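Mandelate racemase / muconate lactonizing enzyme family protein (Agrobacterium tumefaciens, PDB 4DXK) is a sodium-bound member of the mandelate racemase subgroup of the enolase superfamily, whose substrate is not established and which probably acts as a lyase or epimerase. Local coordinates at residues T169-W174 and E201-A206; V325-T330 and A359-K364; T29-T34 and M378-D383; S162-G167 and G208-I213. All coordinates share one frame; numbering follows the deposited sequence.

Contacts 1 and 4 occupy the same flank of the barrel, their centres 8 Å apart, and share the neighbouring strands 170-173 and 212-216. Backbone D212 N bonds T169 O at 2.9 Å, and R204 NH1 bonds M211 O at 2.8 Å. Contacts 2 and 3, with centres 14 Å apart, adjoin where the N-terminal domain meets the barrel: V325 N donates to E33 OE2 at 2.9 Å, and C327 CB packs on M378 SD at 3.5 Å. Contacts 1 and 3 lie on opposite sides of the chain's centre, 35 Å between centres. In contact 1 the I173 side chain is about 11 Å from a bound sodium, and K172 bridges to the metal ligand E242.

Contact 1. Residues T169-W174 and E201-A206; sequences TAMKIW and EKIRKA. With PO4 (phosphate ion), chain B.
The side chain of M171 leaves strand 170-173 with CG wedged between the backbone N and the carbonyl carbon (chi1 65°), runs out extended, and bends at its last torsion (chi3 -71°), which swings the methyl CE onto I203 of helix 190-207. I203 answers from the helix with CG1 beside its own backbone N (chi1 -67°) and an extended second torsion, so that its CD1 meets the methionine tip to tip. The closest approach is M171 CE to I203 CD1 at 3.8 Å. The sulfur is scarcely farther off, M171 SD to I203 CD1 being 4.0 Å. Two residues along the strand, I173 also points at the helix, and I173 CD1 comes within 4.2 Å of I203 CD1. One isoleucine methyl therefore serves both strand residues, a small and wholly apolar junction. M171 is further enclosed by L159, A160 and L163 of helix 156-165, while I203 also rests on I213 of strand 212-216.

K172, between the two outward-facing residues, takes the other side of the strand. K172 NZ donates to O1 of a bound phosphate at 2.7 Å, and it also forms a salt bridge with E242, a ligand of the sodium ion, and a hydrogen bond with Y118. The phosphate, probably from the crystallisation liquor, has H318 NE2 as a second partner, and its O4 approaches W174 CZ3 obliquely at 3.8 Å. Strand 170-173, helix 190-207 and the parallel neighbour strand 212-216 make a beta-alpha-beta crossover of the barrel, with the apolar side under the helix and K172 facing the phosphate and the metal site.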
loop_
_atom_site.group_PDB
_atom_site.type_symbol
_atom_site.label_atom_id
_atom_site.label_comp_id
_atom_site.label_asym_id
_atom_site.label_seq_id
_atom_site.Cartn_x
_atom_site.Cartn_y
_atom_site.Cartn_z
ATOM N N THR A 169 -38.644 6.598 14.456
ATOM C CA THR A 169 -37.822 7.745 14.097
ATOM C C THR A 169 -36.812 7.433 13.000
ATOM O O THR A 169 -35.819 8.149 12.836
ATOM C CB THR A 169 -37.101 8.327 15.334
ATOM O OG1 THR A 169 -36.278 7.314 15.921
ATOM C CG2 THR A 169 -38.113 8.821 16.371
ATOM N N ALA A 170 -37.073 6.372 12.243
ATOM C CA ALA A 170 -36.274 6.055 11.069
ATOM C C ALA A 170 -37.161 5.411 10.014
ATOM O O ALA A 170 -38.070 4.638 10.340
ATOM C CB ALA A 170 -35.135 5.125 11.439
ATOM N N MET A 171 -36.886 5.727 8.753
ATOM C CA MET A 171 -37.634 5.171 7.634
ATOM C C MET A 171 -36.689 4.967 6.464
ATOM O O MET A 171 -35.735 5.736 6.271
ATOM C CB MET A 171 -38.782 6.099 7.238
ATOM C CG MET A 171 -38.323 7.447 6.703
ATOM S SD MET A 171 -39.661 8.642 6.512
ATOM C CE MET A 171 -40.530 7.952 5.110
ATOM N N LYS A 172 -36.957 3.930 5.682
ATOM C CA LYS A 172 -36.116 3.596 4.541
ATOM C C LYS A 172 -36.933 3.680 3.262
ATOM O O LYS A 172 -38.045 3.157 3.199
ATOM C CB LYS A 172 -35.503 2.202 4.703
ATOM C CG LYS A 172 -34.502 1.844 3.606
ATOM C CD LYS A 172 -33.570 0.693 4.022
ATOM C CE LYS A 172 -34.239 -0.660 3.862
ATOM N NZ LYS A 172 -33.335 -1.754 4.325
ATOM N N ILE A 173 -36.377 4.351 2.253
ATOM C CA ILE A 173 -37.058 4.542 0.975
ATOM C C ILE A 173 -36.118 4.199 -0.179
ATOM O O ILE A 173 -34.895 4.179 -0.012
ATOM C CB ILE A 173 -37.593 5.988 0.828
ATOM C CG1 ILE A 173 -36.455 7.011 0.895
ATOM C CG2 ILE A 173 -38.636 6.279 1.904
ATOM C CD1 ILE A 173 -36.898 8.437 0.587
ATOM N N TRP A 174 -36.692 3.900 -1.340
ATOM C CA TRP A 174 -35.904 3.558 -2.524
ATOM C C TRP A 174 -36.419 4.269 -3.778
ATOM O O TRP A 174 -36.889 3.626 -4.719
ATOM C CB TRP A 174 -35.827 2.037 -2.742
ATOM C CG TRP A 174 -37.113 1.269 -2.590
ATOM C CD1 TRP A 174 -38.000 0.942 -3.576
ATOM C CD2 TRP A 174 -37.617 0.680 -1.387
ATOM N NE1 TRP A 174 -39.038 0.207 -3.052
ATOM C CE2 TRP A 174 -38.825 0.033 -1.710
ATOM C CE3 TRP A 174 -37.169 0.651 -0.065
ATOM C CZ2 TRP A 174 -39.594 -0.635 -0.757
ATOM C CZ3 TRP A 174 -37.927 -0.016 0.879
ATOM C CH2 TRP A 174 -39.127 -0.647 0.529
ATOM N N GLU A 201 -36.884 16.016 0.055
ATOM C CA GLU A 201 -37.315 17.391 0.295
ATOM C C GLU A 201 -38.613 17.410 1.084
ATOM O O GLU A 201 -38.759 18.156 2.054
ATOM C CB GLU A 201 -37.522 18.112 -1.035
ATOM C CG GLU A 201 -36.250 18.348 -1.815
ATOM C CD GLU A 201 -36.496 18.492 -3.303
ATOM O OE1 GLU A 201 -37.562 19.019 -3.689
ATOM O OE2 GLU A 201 -35.617 18.071 -4.082
ATOM N N LYS A 202 -39.560 16.580 0.658
ATOM C CA LYS A 202 -40.878 16.546 1.284
ATOM C C LYS A 202 -40.806 16.047 2.732
ATOM O O LYS A 202 -41.456 16.599 3.618
ATOM C CB LYS A 202 -41.861 15.710 0.451
ATOM C CG LYS A 202 -42.085 16.246 -0.967
ATOM C CD LYS A 202 -43.249 15.553 -1.674
ATOM C CE LYS A 202 -42.972 15.372 -3.166
ATOM N NZ LYS A 202 -42.657 16.658 -3.845
ATOM N N ILE A 203 -39.997 15.023 2.984
ATOM C CA ILE A 203 -39.838 14.524 4.349
ATOM C C ILE A 203 -39.210 15.581 5.252
ATOM O O ILE A 203 -39.699 15.830 6.355
ATOM C CB ILE A 203 -38.982 13.240 4.392
ATOM C CG1 ILE A 203 -39.724 12.090 3.710
ATOM C CG2 ILE A 203 -38.649 12.867 5.835
ATOM C CD1 ILE A 203 -38.836 10.901 3.360
ATOM N N ARG A 204 -38.139 16.213 4.778
ATOM C CA ARG A 204 -37.445 17.226 5.564
ATOM C C ARG A 204 -38.336 18.448 5.826
ATOM O O ARG A 204 -38.306 19.021 6.919
ATOM C CB ARG A 204 -36.138 17.643 4.890
ATOM C CG ARG A 204 -35.043 16.588 4.957
ATOM C CD ARG A 204 -34.546 16.351 6.380
ATOM N NE ARG A 204 -33.560 15.276 6.403
ATOM C CZ ARG A 204 -33.587 14.244 7.238
ATOM N NH1 ARG A 204 -34.548 14.140 8.148
ATOM N NH2 ARG A 204 -32.648 13.311 7.161
ATOM N N LYS A 205 -39.131 18.843 4.836
ATOM C CA LYS A 205 -40.051 19.966 5.022
ATOM C C LYS A 205 -41.088 19.626 6.087
ATOM O O LYS A 205 -41.487 20.487 6.878
ATOM C CB LYS A 205 -40.743 20.345 3.707
ATOM C CG LYS A 205 -41.841 21.396 3.866
ATOM C CD LYS A 205 -42.264 21.993 2.530
ATOM C CE LYS A 205 -43.464 22.918 2.699
ATOM N NZ LYS A 205 -43.666 23.802 1.516
ATOM N N ALA A 206 -41.520 18.372 6.104
ATOM C CA ALA A 206 -42.552 17.918 7.031
ATOM C C ALA A 206 -42.066 17.751 8.471
ATOM O O ALA A 206 -42.688 18.277 9.396
ATOM C CB ALA A 206 -43.181 16.619 6.536
HETATM P P PO4 B . -35.394 -3.927 2.274
HETATM O O1 PO4 B . -33.946 -3.897 2.739
HETATM O O2 PO4 B . -35.757 -5.312 1.795
HETATM O O3 PO4 B . -36.362 -3.565 3.368
HETATM O O4 PO4 B . -35.568 -2.948 1.129
#

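Contact 2. Residues V325-T330 and A359-K364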
loop_
_atom_site.group_PDB
_atom_site.type_symbol
_atom_site.label_atom_id
_atom_site.label_comp_id
_atom_site.label_asym_id
_atom_site.label_seq_id
_atom_site.Cartn_x
_atom_site.Cartn_y
_atom_site.Cartn_z
ATOM N N VAL A 325 -37.988 -15.084 10.276
ATOM C CA VAL A 325 -36.785 -14.272 10.110
ATOM C C VAL A 325 -36.871 -12.995 10.941
ATOM O O VAL A 325 -35.897 -12.622 11.586
ATOM C CB VAL A 325 -36.459 -13.983 8.624
ATOM C CG1 VAL A 325 -35.395 -12.890 8.479
ATOM C CG2 VAL A 325 -35.981 -15.252 7.965
ATOM N N LEU A 326 -38.021 -12.331 10.956
ATOM C CA LEU A 326 -38.158 -11.161 11.814
ATOM C C LEU A 326 -37.893 -11.525 13.277
ATOM O O LEU A 326 -37.152 -10.831 13.984
ATOM C CB LEU A 326 -39.537 -10.521 11.651
ATOM C CG LEU A 326 -39.834 -9.379 12.629
ATOM C CD1 LEU A 326 -38.886 -8.195 12.435
ATOM C CD2 LEU A 326 -41.279 -8.917 12.510
ATOM N N CYS A 327 -38.477 -12.627 13.729
ATOM C CA CYS A 327 -38.331 -13.021 15.115
ATOM C C CYS A 327 -36.890 -13.404 15.472
ATOM O O CYS A 327 -36.323 -12.909 16.449
ATOM C CB CYS A 327 -39.290 -14.164 15.437
ATOM S SG CYS A 327 -39.166 -14.692 17.131
ATOM N N ALA A 328 -36.293 -14.303 14.700
ATOM C CA ALA A 328 -34.923 -14.725 14.972
ATOM C C ALA A 328 -33.943 -13.548 14.870
ATOM O O ALA A 328 -32.965 -13.463 15.624
ATOM C CB ALA A 328 -34.533 -15.863 14.053
ATOM N N SER A 329 -34.212 -12.628 13.946
ATOM C CA SER A 329 -33.372 -11.440 13.833
ATOM C C SER A 329 -33.491 -10.571 15.077
ATOM O O SER A 329 -32.510 -9.956 15.519
ATOM C CB SER A 329 -33.746 -10.621 12.604
ATOM O OG SER A 329 -33.514 -11.368 11.419
ATOM N N THR A 330 -34.701 -10.483 15.623
ATOM C CA THR A 330 -34.902 -9.721 16.844
ATOM C C THR A 330 -34.130 -10.343 18.010
ATOM O O THR A 330 -33.516 -9.621 18.791
ATOM C CB THR A 330 -36.397 -9.534 17.152
ATOM O OG1 THR A 330 -37.032 -8.897 16.033
ATOM C CG2 THR A 330 -36.591 -8.653 18.371
ATOM N N ALA A 359 -47.274 -16.652 17.512
ATOM C CA ALA A 359 -46.943 -15.435 18.239
ATOM C C ALA A 359 -45.964 -14.638 17.407
ATOM O O ALA A 359 -45.277 -15.193 16.548
ATOM C CB ALA A 359 -46.338 -15.763 19.596
ATOM N N LEU A 360 -45.893 -13.340 17.670
ATOM C CA LEU A 360 -45.051 -12.435 16.902
ATOM C C LEU A 360 -44.256 -11.529 17.819
ATOM O O LEU A 360 -44.667 -11.276 18.949
ATOM C CB LEU A 360 -45.917 -11.565 15.985
ATOM C CG LEU A 360 -46.570 -12.264 14.796
ATOM C CD1 LEU A 360 -47.602 -11.362 14.135
ATOM C CD2 LEU A 360 -45.511 -12.680 13.790
ATOM N N PRO A 361 -43.120 -11.015 17.329
ATOM C CA PRO A 361 -42.431 -9.939 18.047
ATOM C C PRO A 361 -43.404 -8.781 18.190
ATOM O O PRO A 361 -44.270 -8.596 17.331
ATOM C CB PRO A 361 -41.301 -9.546 17.093
ATOM C CG PRO A 361 -41.099 -10.737 16.219
ATOM C CD PRO A 361 -42.445 -11.370 16.070
ATOM N N GLU A 362 -43.293 -8.018 19.272
ATOM C CA GLU A 362 -44.190 -6.887 19.491
ATOM C C GLU A 362 -43.467 -5.553 19.365
ATOM O O GLU A 362 -42.339 -5.406 19.828
ATOM C CB GLU A 362 -44.861 -6.988 20.864
ATOM C CG GLU A 362 -45.727 -5.786 21.231
ATOM C CD GLU A 362 -46.396 -5.939 22.585
ATOM O OE1 GLU A 362 -46.666 -7.088 22.988
ATOM O OE2 GLU A 362 -46.644 -4.910 23.249
ATOM N N VAL A 363 -44.122 -4.588 18.727
ATOM C CA VAL A 363 -43.591 -3.237 18.618
ATOM C C VAL A 363 -44.408 -2.311 19.512
ATOM O O VAL A 363 -45.639 -2.314 19.451
ATOM C CB VAL A 363 -43.635 -2.726 17.167
ATOM C CG1 VAL A 363 -43.164 -1.278 17.093
ATOM C CG2 VAL A 363 -42.796 -3.610 16.261
ATOM N N LYS A 364 -43.725 -1.544 20.354
ATOM C CA LYS A 364 -44.367 -0.555 21.210
ATOM C C LYS A 364 -43.501 0.691 21.232
ATOM O O LYS A 364 -42.317 0.616 21.560
ATOM C CB LYS A 364 -44.513 -1.079 22.639
ATOM C CG LYS A 364 -45.144 -0.066 23.588
ATOM C CD LYS A 364 -44.878 -0.396 25.046
ATOM C CE LYS A 364 -45.532 0.641 25.956
ATOM N NZ LYS A 364 -45.332 0.353 27.404
#
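In the C-terminal barrel domain, P361 leads into strand 362-364 and lies against helix 323-335, tying the short hairpin formed with strand 367-369 to the barrel's flank. The proline ring is the main element of the contact, and its CG does most of the touching. P361 CG sits 3.8 Å from C327 CA and 4.0 Å from C327 CB, so this ring atom meets the helix backbone as well as side chains. L326 approaches from one residue earlier, its leucine and the ring crossing obliquely. L326 CG lies 4.0 Å from P361 CG, and L326 CD2 is 4.1 Å from the same P361 CG. Because L326 CG stands opposite the backbone N (chi1 173°), its branched end is carried toward the proline. One helical turn later T330 closes the patch more loosely, T330 OG1 being 4.4 Å from P361 CB. I368 of the neighbouring hairpin strand touches L326, T330 and P361 alike and completes the apolar cluster.

The two hydroxyls of the helix segment turn back on their own chain. T330 OG1 donates to L326 O at 2.8 Å, tilted 33° from the carbonyl plane, while T330 N reaches the same oxygen from the other face. S329 OG treats V325 O likewise at 2.7 Å, opposite the backbone bond from S329 N. Each of these carbonyl oxygens is thus gripped twice. With the hydroxyls engaged inside the helix, the meeting with P361 is left to buried apolar packing without polar directionality, and the proline ring, with its restricted phi, probably limits how the chain entering strand 362-364 can approach.

Contact 3. Residues T29-T34 and M378-D383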
loop_
_atom_site.group_PDB
_atom_site.type_symbol
_atom_site.label_atom_id
_atom_site.label_comp_id
_atom_site.label_asym_id
_atom_site.label_seq_id
_atom_site.Cartn_x
_atom_site.Cartn_y
_atom_site.Cartn_z
ATOM N N THR A 29 -39.516 -29.962 17.805
ATOM C CA THR A 29 -39.456 -29.582 16.401
ATOM C C THR A 29 -38.974 -28.147 16.261
ATOM O O THR A 29 -39.571 -27.226 16.821
ATOM C CB THR A 29 -40.828 -29.711 15.727
ATOM O OG1 THR A 29 -41.278 -31.066 15.839
ATOM C CG2 THR A 29 -40.753 -29.344 14.253
ATOM N N GLY A 30 -37.888 -27.949 15.522
ATOM C CA GLY A 30 -37.368 -26.614 15.293
ATOM C C GLY A 30 -37.938 -26.016 14.023
ATOM O O GLY A 30 -38.126 -26.716 13.023
ATOM N N LEU A 31 -38.208 -24.714 14.068
ATOM C CA LEU A 31 -38.746 -23.989 12.924
ATOM C C LEU A 31 -37.736 -23.003 12.358
ATOM O O LEU A 31 -37.175 -22.182 13.092
ATOM C CB LEU A 31 -40.014 -23.243 13.346
ATOM C CG LEU A 31 -40.681 -22.321 12.322
ATOM C CD1 LEU A 31 -41.149 -23.077 11.088
ATOM C CD2 LEU A 31 -41.842 -21.592 12.982
ATOM N N GLY A 32 -37.497 -23.095 11.054
ATOM C CA GLY A 32 -36.663 -22.139 10.346
ATOM C C GLY A 32 -37.389 -21.633 9.112
ATOM O O GLY A 32 -38.454 -22.132 8.754
ATOM N N GLU A 33 -36.792 -20.661 8.431
ATOM C CA GLU A 33 -37.459 -19.959 7.346
ATOM C C GLU A 33 -36.425 -19.327 6.443
ATOM O O GLU A 33 -35.361 -18.925 6.904
ATOM C CB GLU A 33 -38.359 -18.869 7.945
ATOM C CG GLU A 33 -39.262 -18.093 6.997
ATOM C CD GLU A 33 -39.902 -16.915 7.724
ATOM O OE1 GLU A 33 -41.021 -17.061 8.280
ATOM O OE2 GLU A 33 -39.245 -15.855 7.794
ATOM N N THR A 34 -36.748 -19.215 5.164
ATOM C CA THR A 34 -35.979 -18.383 4.254
ATOM C C THR A 34 -36.918 -17.814 3.191
ATOM O O THR A 34 -38.128 -18.055 3.226
ATOM C CB THR A 34 -34.747 -19.125 3.670
ATOM O OG1 THR A 34 -33.930 -18.193 2.952
ATOM C CG2 THR A 34 -35.169 -20.245 2.747
ATOM N N MET A 378 -42.150 -18.996 18.992
ATOM C CA MET A 378 -43.267 -19.133 18.067
ATOM C C MET A 378 -43.200 -20.458 17.336
ATOM O O MET A 378 -42.130 -21.050 17.192
ATOM C CB MET A 378 -43.232 -18.008 17.036
ATOM C CG MET A 378 -42.173 -18.267 15.981
ATOM S SD MET A 378 -41.438 -16.899 15.099
ATOM C CE MET A 378 -42.798 -16.193 14.216
ATOM N N GLU A 379 -44.375 -20.928 16.911
ATOM C CA GLU A 379 -44.528 -22.131 16.096
ATOM C C GLU A 379 -45.422 -21.789 14.898
ATOM O O GLU A 379 -46.051 -20.735 14.886
ATOM C CB GLU A 379 -45.181 -23.249 16.919
ATOM C CG GLU A 379 -44.279 -23.910 17.970
ATOM C CD GLU A 379 -43.968 -23.014 19.166
ATOM O OE1 GLU A 379 -44.881 -22.305 19.646
ATOM O OE2 GLU A 379 -42.807 -23.023 19.633
ATOM N N LEU A 380 -45.473 -22.655 13.888
ATOM C CA LEU A 380 -46.469 -22.494 12.836
ATOM C C LEU A 380 -47.857 -22.582 13.464
ATOM O O LEU A 380 -48.096 -23.358 14.405
ATOM C CB LEU A 380 -46.311 -23.539 11.729
ATOM C CG LEU A 380 -45.116 -23.344 10.797
ATOM C CD1 LEU A 380 -45.165 -24.350 9.664
ATOM C CD2 LEU A 380 -45.067 -21.932 10.241
ATOM N N HIS A 381 -48.762 -21.756 12.957
ATOM C CA HIS A 381 -50.107 -21.670 13.499
ATOM C C HIS A 381 -50.820 -23.008 13.301
ATOM O O HIS A 381 -50.667 -23.637 12.252
ATOM C CB HIS A 381 -50.865 -20.549 12.786
ATOM C CG HIS A 381 -52.058 -20.046 13.535
ATOM N ND1 HIS A 381 -53.241 -20.748 13.607
ATOM C CD2 HIS A 381 -52.257 -18.899 14.228
ATOM C CE1 HIS A 381 -54.117 -20.060 14.321
ATOM N NE2 HIS A 381 -53.545 -18.932 14.706
ATOM N N PRO A 382 -51.585 -23.468 14.309
ATOM C CA PRO A 382 -52.300 -24.737 14.119
ATOM C C PRO A 382 -53.266 -24.651 12.941
ATOM O O PRO A 382 -53.771 -23.561 12.659
ATOM C CB PRO A 382 -53.054 -24.931 15.444
ATOM C CG PRO A 382 -53.023 -23.601 16.126
ATOM C CD PRO A 382 -51.766 -22.928 15.667
ATOM N N ASP A 383 -53.505 -25.788 12.290
ATOM C CA ASP A 383 -54.223 -25.880 11.013
ATOM C C ASP A 383 -54.122 -24.654 10.109
ATOM O O ASP A 383 -55.121 -23.996 9.815
ATOM C CB ASP A 383 -55.683 -26.315 11.181
ATOM C CG ASP A 383 -56.160 -27.178 10.018
ATOM O OD1 ASP A 383 -55.522 -28.219 9.751
ATOM O OD2 ASP A 383 -57.149 -26.808 9.353
#
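L31 reaches from strand 30-35 onto the backbone between M378 and L380, and both its methyl branches are engaged. Its CG lies across from the backbone N (chi1 175°), and the second torsion (chi2 62°) turns CD2 to the peptide bond and CD1 to the L380 side chain. L31 CD2 is 3.9 Å from L380 N, with E379 C close by at 4.1 Å. More loosely, L31 CD2 lies 4.3 Å from M378 O. On the other branch, L31 CD1 meets L380 CG at 4.0 Å and L380 CD2 at 4.2 Å. L380 keeps its CG beside its own backbone N (chi1 -73°), and although its CB does not aim at the strand, the branched end still reaches L31, and the two leucines cross at about a right angle.

M378 CG is a looser neighbour of L31, and the M378 side chain also packs on P323, C327 and V357. Further along the loop, H381 ND1 donates to P382 O at 3.0 Å, nearly straight and in the carbonyl plane on a lone pair. On the strand, E33 OE1 accepts from W19 NE1 and from V324 N of helix 323-335, a polar anchor beside the apolar one.

Strand 30-35 is an outer strand of the antiparallel sheet in the N-terminal domain. W19, L21, V324 and L376 also pack on L31, so this leucine is shared by both domains. Across the two segments L31 makes aliphatic contact with another leucine and with the E379-L380 peptide, consistent with a joint held mainly by dispersion and burial of apolar surface.

Contact 4. Residues S162-G167 and G208-I213; sequences SLLEDG and GDKMDI
At the end of helix 156-165, where the chain turns into barrel strand 170-173, L163 and L164 pack against K210 and M211 on the way into strand 212-216. M211 carries much of the contact. Its CG lies opposite the backbone N (chi1 178°), and bends at both later torsions (chi2 69°, chi3 70°) fold the thioether back, so that it slides past L164 in the reverse direction. The methyl M211 CE comes to 4.0 Å from L163 CB and also approaches L164 CG, filling the angle between two successive helix residues.

L164 has a second conformation, so its contacts belong to one of the two and are tentative. In this one, L164 CD1 lies near K210 CB and L164 CD2 near the carbonyl oxygen K210 O. The two side chains cross at about a right angle, and K210 then leads its amine away from the helix.

The helix stops in a Schellman motif: G167, with positive phi, is the C-prime residue, I168 N bonds back to L163 O, and G167 N bonds L164 O at 2.9 Å. The turn's two bonds are accepted by the carbonyls of the two leucines that pack on M211, at the N-terminal ends of the strands of the modified TIM barrel, where helix 156-165 lies over the entry to strand 212-216. V207 and T169 extend the surface around L164. The neighbouring D212 OD2 forms a salt bridge with R116 and a hydrogen bond with Y187 OH of the second subunit.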
loop_
_atom_site.group_PDB
_atom_site.type_symbol
_atom_site.label_atom_id
_atom_site.label_comp_id
_atom_site.label_asym_id
_atom_site.label_seq_id
_atom_site.Cartn_x
_atom_site.Cartn_y
_atom_site.Cartn_z
ATOM N N SER A 162 -46.769 10.192 10.255
ATOM C CA SER A 162 -47.464 9.092 10.923
ATOM C C SER A 162 -46.490 8.244 11.750
ATOM O O SER A 162 -46.743 7.948 12.920
ATOM C CB SER A 162 -48.196 8.227 9.893
ATOM O OG SER A 162 -48.977 7.224 10.515
ATOM N N LEU A 163 -45.360 7.884 11.145
ATOM C CA LEU A 163 -44.325 7.109 11.831
ATOM C C LEU A 163 -43.839 7.786 13.110
ATOM O O LEU A 163 -43.778 7.162 14.165
ATOM C CB LEU A 163 -43.145 6.857 10.891
ATOM C CG LEU A 163 -43.420 5.946 9.697
ATOM C CD1 LEU A 163 -42.193 5.834 8.813
ATOM C CD2 LEU A 163 -43.866 4.573 10.159
ATOM N N LEU A 164 -43.488 9.069 13.012
ATOM C CA LEU A 164 -42.993 9.830 14.161
ATOM C C LEU A 164 -43.958 9.806 15.342
ATOM O O LEU A 164 -43.550 9.656 16.494
ATOM C CB LEU A 164 -42.731 11.289 13.779
ATOM C CG LEU A 164 -41.384 11.715 13.204
ATOM C CD1 LEU A 164 -41.268 13.227 13.284
ATOM C CD2 LEU A 164 -40.235 11.049 13.941
ATOM N N GLU A 165 -45.242 9.980 15.056
ATOM C CA GLU A 165 -46.237 10.035 16.117
ATOM C C GLU A 165 -46.446 8.673 16.766
ATOM O O GLU A 165 -46.958 8.584 17.881
ATOM C CB GLU A 165 -47.542 10.620 15.588
ATOM C CG GLU A 165 -47.339 12.025 15.048
ATOM C CD GLU A 165 -48.618 12.725 14.682
ATOM O OE1 GLU A 165 -49.697 12.101 14.769
ATOM O OE2 GLU A 165 -48.528 13.910 14.309
ATOM N N ASP A 166 -46.026 7.618 16.073
ATOM C CA ASP A 166 -46.049 6.276 16.641
ATOM C C ASP A 166 -44.707 5.924 17.279
ATOM O O ASP A 166 -44.488 4.787 17.702
ATOM C CB ASP A 166 -46.436 5.241 15.583
ATOM C CG ASP A 166 -47.907 5.305 15.220
ATOM O OD1 ASP A 166 -48.659 6.012 15.924
ATOM O OD2 ASP A 166 -48.309 4.644 14.241
ATOM N N GLY A 167 -43.809 6.903 17.348
ATOM C CA GLY A 167 -42.541 6.718 18.029
ATOM C C GLY A 167 -41.460 6.103 17.167
ATOM O O GLY A 167 -40.405 5.735 17.673
ATOM N N GLY A 208 -38.468 17.800 9.474
ATOM C CA GLY A 208 -37.130 18.299 9.730
ATOM C C GLY A 208 -36.136 17.210 10.083
ATOM O O GLY A 208 -36.044 16.188 9.400
ATOM N N ASP A 209 -35.412 17.424 11.176
ATOM C CA ASP A 209 -34.321 16.534 11.570
ATOM C C ASP A 209 -34.753 15.399 12.500
ATOM O O ASP A 209 -33.911 14.683 13.038
ATOM C CB ASP A 209 -33.196 17.349 12.227
ATOM C CG ASP A 209 -33.561 17.862 13.619
ATOM O OD1 ASP A 209 -34.746 17.797 14.014
ATOM O OD2 ASP A 209 -32.646 18.341 14.323
ATOM N N LYS A 210 -36.059 15.239 12.693
ATOM C CA LYS A 210 -36.561 14.291 13.681
ATOM C C LYS A 210 -36.570 12.853 13.166
ATOM O O LYS A 210 -36.741 11.914 13.941
ATOM C CB LYS A 210 -37.953 14.699 14.161
ATOM C CG LYS A 210 -37.984 16.059 14.837
ATOM C CD LYS A 210 -39.355 16.374 15.405
ATOM C CE LYS A 210 -39.483 17.850 15.756
ATOM N NZ LYS A 210 -40.086 18.626 14.635
ATOM N N MET A 211 -36.383 12.698 11.860
ATOM C CA MET A 211 -36.453 11.395 11.198
ATOM C C MET A 211 -35.127 11.024 10.537
ATOM O O MET A 211 -34.620 11.786 9.711
ATOM C CB MET A 211 -37.544 11.429 10.122
ATOM C CG MET A 211 -37.694 10.144 9.329
ATOM S SD MET A 211 -38.359 8.805 10.326
ATOM C CE MET A 211 -40.046 9.395 10.562
ATOM N N ASP A 212 -34.575 9.856 10.875
ATOM C CA ASP A 212 -33.448 9.324 10.106
ATOM C C ASP A 212 -33.991 8.781 8.786
ATOM O O ASP A 212 -35.006 8.077 8.783
ATOM C CB ASP A 212 -32.741 8.194 10.864
ATOM C CG ASP A 212 -32.096 8.657 12.158
ATOM O OD1 ASP A 212 -31.513 9.764 12.180
ATOM O OD2 ASP A 212 -32.173 7.896 13.143
ATOM N N ILE A 213 -33.344 9.116 7.675
ATOM C CA ILE A 213 -33.780 8.618 6.379
ATOM C C ILE A 213 -32.713 7.697 5.813
ATOM O O ILE A 213 -31.607 8.137 5.462
ATOM C CB ILE A 213 -34.047 9.747 5.356
ATOM C CG1 ILE A 213 -35.002 10.798 5.929
ATOM C CG2 ILE A 213 -34.605 9.160 4.064
ATOM C CD1 ILE A 213 -35.175 12.017 5.027
#